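Local coordinates for putative uncharacterized protein (Coprinopsis cinerea, PDB 3W9A) that probably hydrolyses beta-glucans as a fungal enzyme of glycoside hydrolase family 131, its catalytic domain being built as a beta-jelly roll, at residues R2-D6 with P83-L89; D154-A160 with L172-N177; F165-G171 with Q186-T192. All blocks are in the same frame, centred on the assembly; numbering follows the deposited sequence.

Contact 1 of 3, residues R2-D6 with P83-L89; sequences RIVWD and PQTNANL
Pro-83 covers one face of the Trp-5 indole. Its CB sits 3.8 Å from the centroid of the six-membered ring of Trp-5, 20° off the ring normal, which makes this a CH-pi contact, and the pyrrolidine crosses the indole at about a right angle, with CG of Pro-83 reaching 3.8 Å from CH2 of Trp-5. On the pyrrole side the approach is oblique: Thr-85 CB lies 3.9 Å from Trp-5 CD1, and the carbonyl of Gln-84 passes close by. The indole N-H has its partner outside the two segments, donating to the backbone O of Thr-29, while the ring of Tyr-30 meets the indole edge-to-face. Trp-5 is carried into this position by CG standing anti to its backbone N (chi1 166°).

Beside the indole, the apolar contact continues through Val-4. Its CG1 touches both Ala-87 CB at 3.8 Å and Leu-89 CD2 at 3.9 Å, and the same Leu-89 methyl also touches Trp-5 CB. Val-4 and Trp-5 can both face the 83-89 loop because they form a classic beta bulge opposite Ile-222 of strand 213-224. The loop is shaped in turn by an ST turn, in which Ala-87 N donates to Thr-85 OG1 (2.8 Å), presenting the Ala-87 methyl to Val-4.

A serine in place of Trp-5 would probably leave Pro-83 without the ring it packs on and Thr-29 O without its indole donor. The contact is held chiefly by apolar and CH-pi packing: the N-terminal strand of one jelly-roll sheet is joined through side chains to the loop leaving strand 77-83 of the other sheet, and the one polar group of the indole is satisfied by Thr-29.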
loop_
_atom_site.group_PDB
_atom_site.type_symbol
_atom_site.label_atom_id
_atom_site.label_comp_id
_atom_site.label_asym_id
_atom_site.label_seq_id
_atom_site.Cartn_x
_atom_site.Cartn_y
_atom_site.Cartn_z
ATOM N N ARG A 2 -19.096 -6.297 0.646
ATOM C CA ARG A 2 -19.262 -4.904 1.061
ATOM C C ARG A 2 -17.958 -4.291 1.555
ATOM O O ARG A 2 -17.103 -4.952 2.185
ATOM C CB ARG A 2 -20.399 -4.710 2.072
ATOM C CG ARG A 2 -20.271 -5.425 3.399
ATOM C CD ARG A 2 -21.323 -4.929 4.393
ATOM N NE ARG A 2 -20.722 -4.665 5.696
ATOM C CZ ARG A 2 -19.913 -3.638 5.979
ATOM N NH1 ARG A 2 -19.575 -2.740 5.053
ATOM N NH2 ARG A 2 -19.428 -3.506 7.206
ATOM N N ILE A 3 -17.811 -3.017 1.230
ATOM C CA ILE A 3 -16.600 -2.315 1.508
ATOM C C ILE A 3 -16.672 -1.908 2.959
ATOM O O ILE A 3 -17.625 -1.267 3.390
ATOM C CB ILE A 3 -16.398 -1.132 0.540
ATOM C CG1 ILE A 3 -16.246 -1.693 -0.889
ATOM C CG2 ILE A 3 -15.167 -0.321 0.928
ATOM C CD1 ILE A 3 -16.174 -0.652 -1.977
ATOM N N VAL A 4 -15.662 -2.321 3.710
ATOM C CA VAL A 4 -15.597 -2.033 5.128
ATOM C C VAL A 4 -14.945 -0.670 5.338
ATOM O O VAL A 4 -15.399 0.099 6.174
ATOM C CB VAL A 4 -14.841 -3.136 5.892
ATOM C CG1 VAL A 4 -14.940 -2.888 7.380
ATOM C CG2 VAL A 4 -15.406 -4.521 5.542
ATOM N N TRP A 5 -13.897 -0.379 4.555
ATOM C CA TRP A 5 -13.221 0.919 4.589
ATOM C C TRP A 5 -12.776 1.251 3.168
ATOM O O TRP A 5 -12.227 0.389 2.422
ATOM C CB TRP A 5 -12.033 0.915 5.573
ATOM C CG TRP A 5 -11.088 2.069 5.444
ATOM C CD1 TRP A 5 -11.209 3.301 6.036
ATOM C CD2 TRP A 5 -9.882 2.114 4.670
ATOM N NE1 TRP A 5 -10.144 4.100 5.688
ATOM C CE2 TRP A 5 -9.322 3.402 4.837
ATOM C CE3 TRP A 5 -9.223 1.190 3.852
ATOM C CZ2 TRP A 5 -8.125 3.790 4.229
ATOM C CZ3 TRP A 5 -8.027 1.567 3.237
ATOM C CH2 TRP A 5 -7.486 2.863 3.434
ATOM N N ASP A 6 -13.059 2.489 2.791
ATOM C CA ASP A 6 -12.789 2.977 1.445
ATOM C C ASP A 6 -11.650 4.003 1.476
ATOM O O ASP A 6 -11.798 5.113 2.012
ATOM C CB ASP A 6 -14.063 3.550 0.835
ATOM C CG ASP A 6 -13.960 3.749 -0.667
ATOM O OD1 ASP A 6 -12.842 3.847 -1.196
ATOM O OD2 ASP A 6 -15.016 3.853 -1.309
ATOM N N PRO A 83 -5.173 3.661 7.747
ATOM C CA PRO A 83 -6.614 3.835 7.643
ATOM C C PRO A 83 -7.200 4.450 8.895
ATOM O O PRO A 83 -6.819 4.072 10.000
ATOM C CB PRO A 83 -7.125 2.406 7.476
ATOM C CG PRO A 83 -6.005 1.704 6.792
ATOM C CD PRO A 83 -4.765 2.289 7.422
ATOM N N GLN A 84 -8.099 5.406 8.704
ATOM C CA GLN A 84 -8.915 5.949 9.780
ATOM C C GLN A 84 -10.307 5.356 9.644
ATOM O O GLN A 84 -10.977 5.592 8.637
ATOM C CB GLN A 84 -9.000 7.471 9.674
ATOM C CG GLN A 84 -9.917 8.133 10.712
ATOM C CD GLN A 84 -9.349 8.041 12.115
ATOM O OE1 GLN A 84 -8.273 8.557 12.401
ATOM N NE2 GLN A 84 -10.107 7.442 13.013
ATOM N N THR A 85 -10.731 4.585 10.649
ATOM C CA THR A 85 -12.061 3.967 10.673
ATOM C C THR A 85 -12.430 3.578 12.083
ATOM O O THR A 85 -11.552 3.360 12.906
ATOM C CB THR A 85 -12.114 2.692 9.793
ATOM O OG1 THR A 85 -13.406 2.099 9.868
ATOM C CG2 THR A 85 -11.071 1.662 10.215
ATOM N N ASN A 86 -13.733 3.485 12.356
ATOM C CA ASN A 86 -14.231 2.896 13.600
ATOM C C ASN A 86 -14.575 1.431 13.443
ATOM O O ASN A 86 -14.911 0.777 14.418
ATOM C CB ASN A 86 -15.489 3.608 14.080
ATOM C CG ASN A 86 -15.217 5.023 14.543
ATOM O OD1 ASN A 86 -14.072 5.421 14.828
ATOM N ND2 ASN A 86 -16.282 5.797 14.625
ATOM N N ALA A 87 -14.517 0.933 12.215
ATOM C CA ALA A 87 -14.818 -0.471 11.922
ATOM C C ALA A 87 -13.764 -1.436 12.422
ATOM O O ALA A 87 -12.630 -1.058 12.686
ATOM C CB ALA A 87 -14.984 -0.647 10.419
ATOM N N ASN A 88 -14.115 -2.715 12.463
ATOM C CA ASN A 88 -13.158 -3.758 12.774
ATOM C C ASN A 88 -12.523 -4.259 11.485
ATOM O O ASN A 88 -13.167 -4.950 10.693
ATOM C CB ASN A 88 -13.825 -4.912 13.553
ATOM C CG ASN A 88 -12.822 -5.855 14.188
ATOM O OD1 ASN A 88 -11.711 -6.015 13.702
ATOM N ND2 ASN A 88 -13.216 -6.493 15.277
ATOM N N LEU A 89 -11.257 -3.906 11.278
ATOM C CA LEU A 89 -10.533 -4.347 10.093
ATOM C C LEU A 89 -9.766 -5.660 10.322
ATOM O O LEU A 89 -8.885 -6.020 9.528
ATOM C CB LEU A 89 -9.567 -3.246 9.643
ATOM C CG LEU A 89 -10.177 -1.860 9.461
ATOM C CD1 LEU A 89 -9.091 -0.868 9.035
ATOM C CD2 LEU A 89 -11.293 -1.915 8.422
#

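Contact 2 of 3, residues D154-A160 with L172-N177; sequences DTWFNFA and LWASTN
Trp-156 and Asn-177 grip each other twice just beyond the end of strand 169-176. Trp-156 N donates to the side-chain OD1 of Asn-177 (2.9 Å), and Asn-177 N returns a bond to Trp-156 O at 2.7 Å. The amide of Asn-177 swings back to the neighbouring chain because its CG lies beside its own backbone N (chi1 -56°), so a side-chain oxygen takes the place of a backbone carbonyl just past the last strand residue.

From there the antiparallel pairing runs on through the hydrogen-bonded pairs Asn-158 with Ser-175 and Ala-160 with Trp-173. The bond from Trp-173 N to Ala-160 O (2.8 Å) is almost straight, 177° at the hydrogen, and Ala-160 N returns a bond to Trp-173 O.

On the face that carries Phe-157 and Phe-159, the contacts are apolar. Thr-176 CG2 runs alongside the Phe-157 ring, 3.8 Å from CD1, while Thr-155 CG2 lies over one face of that ring. Phe-159 CD1 meets Leu-172 CD1 at 3.9 Å and Ala-174 CB at 4.0 Å. On the other face, Ala-160 CB and Trp-173 CB pack 4.2 Å apart.

Further out, Trp-147 and Phe-98 meet the Phe-159 ring, and Trp-147 also touches Leu-172 and Ala-174. Asp-162 takes the indole N-H of Trp-173, and Ser-175 OG is hydrogen-bonded to Asn-179 O.

This is one end of the beta hairpin 157-164/169-176. Six hydrogen bonds, five between backbone groups and one to the side-chain oxygen of Asn-177, join the segments from Trp-156 to Ala-160, while the phenylalanine face turns toward strand 144-150 of the second sheet, so polar bonds join the strands within the sheet while apolar side chains face the second sheet.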
loop_
_atom_site.group_PDB
_atom_site.type_symbol
_atom_site.label_atom_id
_atom_site.label_comp_id
_atom_site.label_asym_id
_atom_site.label_seq_id
_atom_site.Cartn_x
_atom_site.Cartn_y
_atom_site.Cartn_z
ATOM N N ASP A 154 6.588 1.334 -14.725
ATOM C CA ASP A 154 5.283 1.666 -15.321
ATOM C C ASP A 154 4.221 0.573 -15.396
ATOM O O ASP A 154 3.115 0.822 -15.846
ATOM C CB ASP A 154 5.479 2.378 -16.663
ATOM C CG ASP A 154 6.037 3.784 -16.470
ATOM O OD1 ASP A 154 7.213 4.000 -16.792
ATOM O OD2 ASP A 154 5.317 4.653 -15.917
ATOM N N THR A 155 4.532 -0.616 -14.914
ATOM C CA THR A 155 3.539 -1.661 -14.797
ATOM C C THR A 155 2.756 -1.485 -13.493
ATOM O O THR A 155 3.341 -1.222 -12.445
ATOM C CB THR A 155 4.222 -3.026 -14.868
ATOM O OG1 THR A 155 4.911 -3.123 -16.127
ATOM C CG2 THR A 155 3.219 -4.130 -14.747
ATOM N N TRP A 156 1.432 -1.589 -13.556
ATOM C CA TRP A 156 0.617 -1.406 -12.355
ATOM C C TRP A 156 0.396 -2.774 -11.769
ATOM O O TRP A 156 -0.153 -3.636 -12.422
ATOM C CB TRP A 156 -0.710 -0.697 -12.646
ATOM C CG TRP A 156 -0.620 0.785 -12.548
ATOM C CD1 TRP A 156 -0.506 1.696 -13.587
ATOM C CD2 TRP A 156 -0.615 1.561 -11.338
ATOM N NE1 TRP A 156 -0.446 2.970 -13.080
ATOM C CE2 TRP A 156 -0.502 2.918 -11.710
ATOM C CE3 TRP A 156 -0.684 1.235 -9.971
ATOM C CZ2 TRP A 156 -0.464 3.955 -10.762
ATOM C CZ3 TRP A 156 -0.659 2.272 -9.029
ATOM C CH2 TRP A 156 -0.551 3.610 -9.430
ATOM N N PHE A 157 0.875 -2.969 -10.547
ATOM C CA PHE A 157 0.755 -4.228 -9.847
ATOM C C PHE A 157 -0.395 -4.157 -8.869
ATOM O O PHE A 157 -0.390 -3.348 -7.921
ATOM C CB PHE A 157 2.072 -4.562 -9.164
ATOM C CG PHE A 157 3.179 -4.851 -10.135
ATOM C CD1 PHE A 157 3.313 -6.128 -10.699
ATOM C CD2 PHE A 157 4.065 -3.848 -10.524
ATOM C CE1 PHE A 157 4.322 -6.394 -11.611
ATOM C CE2 PHE A 157 5.082 -4.112 -11.431
ATOM C CZ PHE A 157 5.215 -5.385 -11.974
ATOM N N ASN A 158 -1.393 -4.985 -9.144
ATOM C CA ASN A 158 -2.611 -5.052 -8.352
ATOM C C ASN A 158 -2.442 -6.136 -7.344
ATOM O O ASN A 158 -1.953 -7.215 -7.677
ATOM C CB ASN A 158 -3.829 -5.393 -9.211
ATOM C CG ASN A 158 -3.945 -4.519 -10.434
ATOM O OD1 ASN A 158 -4.056 -5.016 -11.580
ATOM N ND2 ASN A 158 -3.941 -3.212 -10.216
ATOM N N PHE A 159 -2.861 -5.868 -6.115
ATOM C CA PHE A 159 -2.840 -6.871 -5.064
ATOM C C PHE A 159 -4.085 -6.840 -4.224
ATOM O O PHE A 159 -4.740 -5.788 -4.062
ATOM C CB PHE A 159 -1.672 -6.657 -4.122
ATOM C CG PHE A 159 -0.319 -6.780 -4.773
ATOM C CD1 PHE A 159 0.244 -8.029 -5.003
ATOM C CD2 PHE A 159 0.397 -5.657 -5.130
ATOM C CE1 PHE A 159 1.504 -8.157 -5.574
ATOM C CE2 PHE A 159 1.652 -5.764 -5.705
ATOM C CZ PHE A 159 2.214 -7.020 -5.917
ATOM N N ALA A 160 -4.393 -8.002 -3.668
ATOM C CA ALA A 160 -5.199 -8.068 -2.469
ATOM C C ALA A 160 -4.636 -9.104 -1.493
ATOM O O ALA A 160 -4.296 -10.247 -1.867
ATOM C CB ALA A 160 -6.660 -8.329 -2.798
ATOM N N LEU A 172 -2.621 -14.394 -1.069
ATOM C CA LEU A 172 -2.372 -13.256 -1.941
ATOM C C LEU A 172 -3.111 -13.385 -3.279
ATOM O O LEU A 172 -3.039 -14.439 -3.950
ATOM C CB LEU A 172 -0.876 -13.120 -2.195
ATOM C CG LEU A 172 -0.468 -11.931 -3.058
ATOM C CD1 LEU A 172 -0.669 -10.636 -2.269
ATOM C CD2 LEU A 172 0.970 -12.081 -3.556
ATOM N N TRP A 173 -3.828 -12.326 -3.653
ATOM C CA TRP A 173 -4.374 -12.196 -5.000
ATOM C C TRP A 173 -3.509 -11.168 -5.748
ATOM O O TRP A 173 -3.066 -10.178 -5.165
ATOM C CB TRP A 173 -5.841 -11.780 -4.980
ATOM C CG TRP A 173 -6.744 -12.769 -4.305
ATOM C CD1 TRP A 173 -6.769 -13.072 -2.982
ATOM C CD2 TRP A 173 -7.758 -13.575 -4.919
ATOM N NE1 TRP A 173 -7.733 -14.023 -2.726
ATOM C CE2 TRP A 173 -8.370 -14.332 -3.895
ATOM C CE3 TRP A 173 -8.233 -13.708 -6.233
ATOM C CZ2 TRP A 173 -9.404 -15.247 -4.145
ATOM C CZ3 TRP A 173 -9.266 -14.609 -6.482
ATOM C CH2 TRP A 173 -9.835 -15.375 -5.437
ATOM N N ALA A 174 -3.256 -11.404 -7.025
ATOM C CA ALA A 174 -2.410 -10.506 -7.815
ATOM C C ALA A 174 -2.754 -10.517 -9.302
ATOM O O ALA A 174 -3.322 -11.477 -9.831
ATOM C CB ALA A 174 -0.935 -10.835 -7.616
ATOM N N SER A 175 -2.450 -9.400 -9.944
ATOM C CA SER A 175 -2.518 -9.252 -11.388
ATOM C C SER A 175 -1.810 -7.950 -11.741
ATOM O O SER A 175 -1.411 -7.194 -10.834
ATOM C CB SER A 175 -3.964 -9.198 -11.867
ATOM O OG SER A 175 -4.539 -7.931 -11.619
ATOM N N THR A 176 -1.655 -7.691 -13.043
ATOM C CA THR A 176 -1.121 -6.414 -13.523
ATOM C C THR A 176 -2.175 -5.603 -14.292
ATOM O O THR A 176 -3.144 -6.140 -14.828
ATOM C CB THR A 176 0.119 -6.597 -14.430
ATOM O OG1 THR A 176 -0.227 -7.390 -15.564
ATOM C CG2 THR A 176 1.255 -7.291 -13.675
ATOM N N ASN A 177 -1.967 -4.297 -14.309
ATOM C CA ASN A 177 -2.758 -3.352 -15.090
ATOM C C ASN A 177 -4.258 -3.564 -14.954
ATOM O O ASN A 177 -4.763 -3.429 -13.849
ATOM C CB ASN A 177 -2.248 -3.339 -16.531
ATOM C CG ASN A 177 -0.757 -3.020 -16.604
ATOM O OD1 ASN A 177 -0.252 -2.148 -15.883
ATOM N ND2 ASN A 177 -0.040 -3.736 -17.460
#

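Contact 3 of 3, residues F165-G171 with Q186-T192; sequences FTAKTVG and QNVPANT
The beta hairpin 169-176/182-189 of the jelly roll includes this contact, where Val-170 and Val-188 form an antiparallel hydrogen-bonded pair. Val-170 N donates to Val-188 O at 3.0 Å and Val-188 N to Val-170 O at 2.9 Å. The pairing reaches one step further, with Ala-190 N bonded to Lys-168 O in a nearly straight line (177° at the hydrogen).

Lys-168 and Thr-169 both face Asp-164 in a G1 beta bulge that belongs to the preceding hairpin, where strand 157-164 turns into 169-176. On the side of the valines, Val-170 CG1 reaches Ala-190 CB at 4.1 Å, and Ala-141 of the other sheet touches both valines.

Beyond the strands, Thr-192 packs against the 165-169 turn. Its OG1 lies 3.5 Å from Lys-168 CG, and its CG2 packs against the peptide joining Lys-168 to Thr-169. The Phe-165 ring comes in edge first, CE1 being 3.1 Å from Thr-192 O, which lies in the plane of the ring. One water bridges the two segments, donating to Phe-165 O at 3.0 Å and hydrogen-bonding to Thr-192 OG1 at 2.6 Å.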
loop_
_atom_site.group_PDB
_atom_site.type_symbol
_atom_site.label_atom_id
_atom_site.label_comp_id
_atom_site.label_asym_id
_atom_site.label_seq_id
_atom_site.Cartn_x
_atom_site.Cartn_y
_atom_site.Cartn_z
ATOM N N PHE A 165 -8.791 -13.662 9.550
ATOM C CA PHE A 165 -8.423 -13.258 10.902
ATOM C C PHE A 165 -8.841 -14.298 11.964
ATOM O O PHE A 165 -8.357 -14.264 13.073
ATOM C CB PHE A 165 -9.007 -11.861 11.219
ATOM C CG PHE A 165 -8.372 -10.757 10.425
ATOM C CD1 PHE A 165 -7.143 -10.233 10.806
ATOM C CD2 PHE A 165 -8.975 -10.256 9.283
ATOM C CE1 PHE A 165 -6.538 -9.215 10.079
ATOM C CE2 PHE A 165 -8.373 -9.247 8.551
ATOM C CZ PHE A 165 -7.150 -8.721 8.949
ATOM N N THR A 166 -9.728 -15.220 11.599
ATOM C CA THR A 166 -10.192 -16.277 12.500
ATOM C C THR A 166 -9.199 -17.461 12.499
ATOM O O THR A 166 -8.701 -17.868 13.544
ATOM C CB THR A 166 -11.587 -16.741 12.055
ATOM O OG1 THR A 166 -12.434 -15.587 11.890
ATOM C CG2 THR A 166 -12.188 -17.727 13.057
ATOM N N ALA A 167 -8.895 -17.992 11.326
ATOM C CA ALA A 167 -7.909 -19.068 11.206
ATOM C C ALA A 167 -6.477 -18.561 11.355
ATOM O O ALA A 167 -5.549 -19.345 11.539
ATOM C CB ALA A 167 -8.081 -19.791 9.880
ATOM N N LYS A 168 -6.289 -17.244 11.285
ATOM C CA LYS A 168 -4.957 -16.625 11.381
ATOM C C LYS A 168 -4.072 -17.033 10.201
ATOM O O LYS A 168 -2.940 -17.488 10.359
ATOM C CB LYS A 168 -4.306 -16.894 12.751
ATOM C CG LYS A 168 -4.936 -16.073 13.874
ATOM C CD LYS A 168 -4.601 -16.594 15.261
ATOM C CE LYS A 168 -3.116 -16.495 15.593
ATOM N NZ LYS A 168 -2.695 -15.104 15.924
ATOM N N THR A 169 -4.619 -16.855 9.003
ATOM C CA THR A 169 -3.885 -17.082 7.765
ATOM C C THR A 169 -4.058 -15.923 6.779
ATOM O O THR A 169 -5.042 -15.176 6.825
ATOM C CB THR A 169 -4.331 -18.368 7.047
ATOM O OG1 THR A 169 -5.686 -18.230 6.579
ATOM C CG2 THR A 169 -4.195 -19.587 7.964
ATOM N N VAL A 170 -3.101 -15.831 5.861
ATOM C CA VAL A 170 -3.115 -14.843 4.788
ATOM C C VAL A 170 -2.656 -15.443 3.435
ATOM O O VAL A 170 -1.646 -16.148 3.349
ATOM C CB VAL A 170 -2.259 -13.614 5.154
ATOM C CG1 VAL A 170 -0.813 -13.999 5.409
ATOM C CG2 VAL A 170 -2.345 -12.562 4.069
ATOM N N GLY A 171 -3.438 -15.182 2.398
ATOM C CA GLY A 171 -3.071 -15.502 1.026
ATOM C C GLY A 171 -2.914 -14.235 0.219
ATOM O O GLY A 171 -3.059 -13.116 0.751
ATOM N N GLN A 186 -1.966 -19.394 -1.947
ATOM C CA GLN A 186 -2.943 -19.937 -1.016
ATOM C C GLN A 186 -2.566 -19.506 0.373
ATOM O O GLN A 186 -1.395 -19.244 0.640
ATOM C CB GLN A 186 -2.962 -21.466 -1.076
ATOM C CG GLN A 186 -3.506 -22.030 -2.369
ATOM C CD GLN A 186 -4.889 -21.516 -2.671
ATOM O OE1 GLN A 186 -5.788 -21.597 -1.830
ATOM N NE2 GLN A 186 -5.070 -20.963 -3.864
ATOM N N ASN A 187 -3.550 -19.477 1.267
ATOM C CA ASN A 187 -3.345 -18.913 2.608
ATOM C C ASN A 187 -2.308 -19.696 3.401
ATOM O O ASN A 187 -2.280 -20.923 3.347
ATOM C CB ASN A 187 -4.666 -18.820 3.382
ATOM C CG ASN A 187 -5.425 -17.538 3.094
ATOM O OD1 ASN A 187 -5.816 -16.812 4.010
ATOM N ND2 ASN A 187 -5.618 -17.243 1.836
ATOM N N VAL A 188 -1.446 -18.969 4.109
ATOM C CA VAL A 188 -0.380 -19.553 4.929
ATOM C C VAL A 188 -0.479 -18.980 6.340
ATOM O O VAL A 188 -0.983 -17.867 6.513
ATOM C CB VAL A 188 1.031 -19.255 4.347
ATOM C CG1 VAL A 188 1.117 -19.684 2.886
ATOM C CG2 VAL A 188 1.402 -17.784 4.482
ATOM N N PRO A 189 -0.006 -19.726 7.353
ATOM C CA PRO A 189 -0.141 -19.202 8.713
ATOM C C PRO A 189 0.641 -17.922 8.984
ATOM O O PRO A 189 1.757 -17.752 8.510
ATOM C CB PRO A 189 0.383 -20.351 9.589
ATOM C CG PRO A 189 0.125 -21.584 8.783
ATOM C CD PRO A 189 0.359 -21.161 7.354
ATOM N N ALA A 190 0.027 -17.021 9.740
ATOM C CA ALA A 190 0.714 -15.838 10.230
ATOM C C ALA A 190 -0.048 -15.299 11.412
ATOM O O ALA A 190 -1.243 -15.572 11.567
ATOM C CB ALA A 190 0.815 -14.778 9.137
ATOM N N ASN A 191 0.634 -14.515 12.240
ATOM C CA ASN A 191 -0.033 -13.842 13.344
ATOM C C ASN A 191 -0.738 -12.597 12.800
ATOM O O ASN A 191 -0.139 -11.534 12.670
ATOM C CB ASN A 191 0.951 -13.503 14.459
ATOM C CG ASN A 191 0.276 -12.824 15.643
ATOM O OD1 ASN A 191 -0.938 -12.578 15.641
ATOM N ND2 ASN A 191 1.059 -12.514 16.657
ATOM N N THR A 192 -2.016 -12.759 12.471
ATOM C CA THR A 192 -2.773 -11.752 11.732
ATOM C C THR A 192 -3.397 -10.662 12.600
ATOM O O THR A 192 -4.290 -9.954 12.140
ATOM C CB THR A 192 -3.917 -12.424 10.955
ATOM O OG1 THR A 192 -4.684 -13.231 11.863
ATOM C CG2 THR A 192 -3.362 -13.292 9.835
HETATM O O HOH W 1 -6.286 -12.098 13.619
HETATM O O HOH W 2 -3.020 -13.074 17.335
#

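Along the chain contact 1 closes first. Contacts 2 and 3 then interleave along the chain, their segments alternating from 154-160 through 165-171 and 172-177 to 186-192. Both use strand 169-176, which pairs with 157-164 on one side and with 182-189 on the other, so together they stitch three consecutive strands of one jelly-roll sheet. Contact 1 reaches that sheet through strand 3-6, which pairs with 213-224. The centres lie about 22 Å (1 and 2), 19 Å (1 and 3) and 20 Å (2 and 3) apart. Contacts 1 and 3 nevertheless touch, with Leu-89 O 3.3 Å from Phe-165 CZ, so the loop after strand 77-83 packs against the hairpin turn within a single catalytic domain.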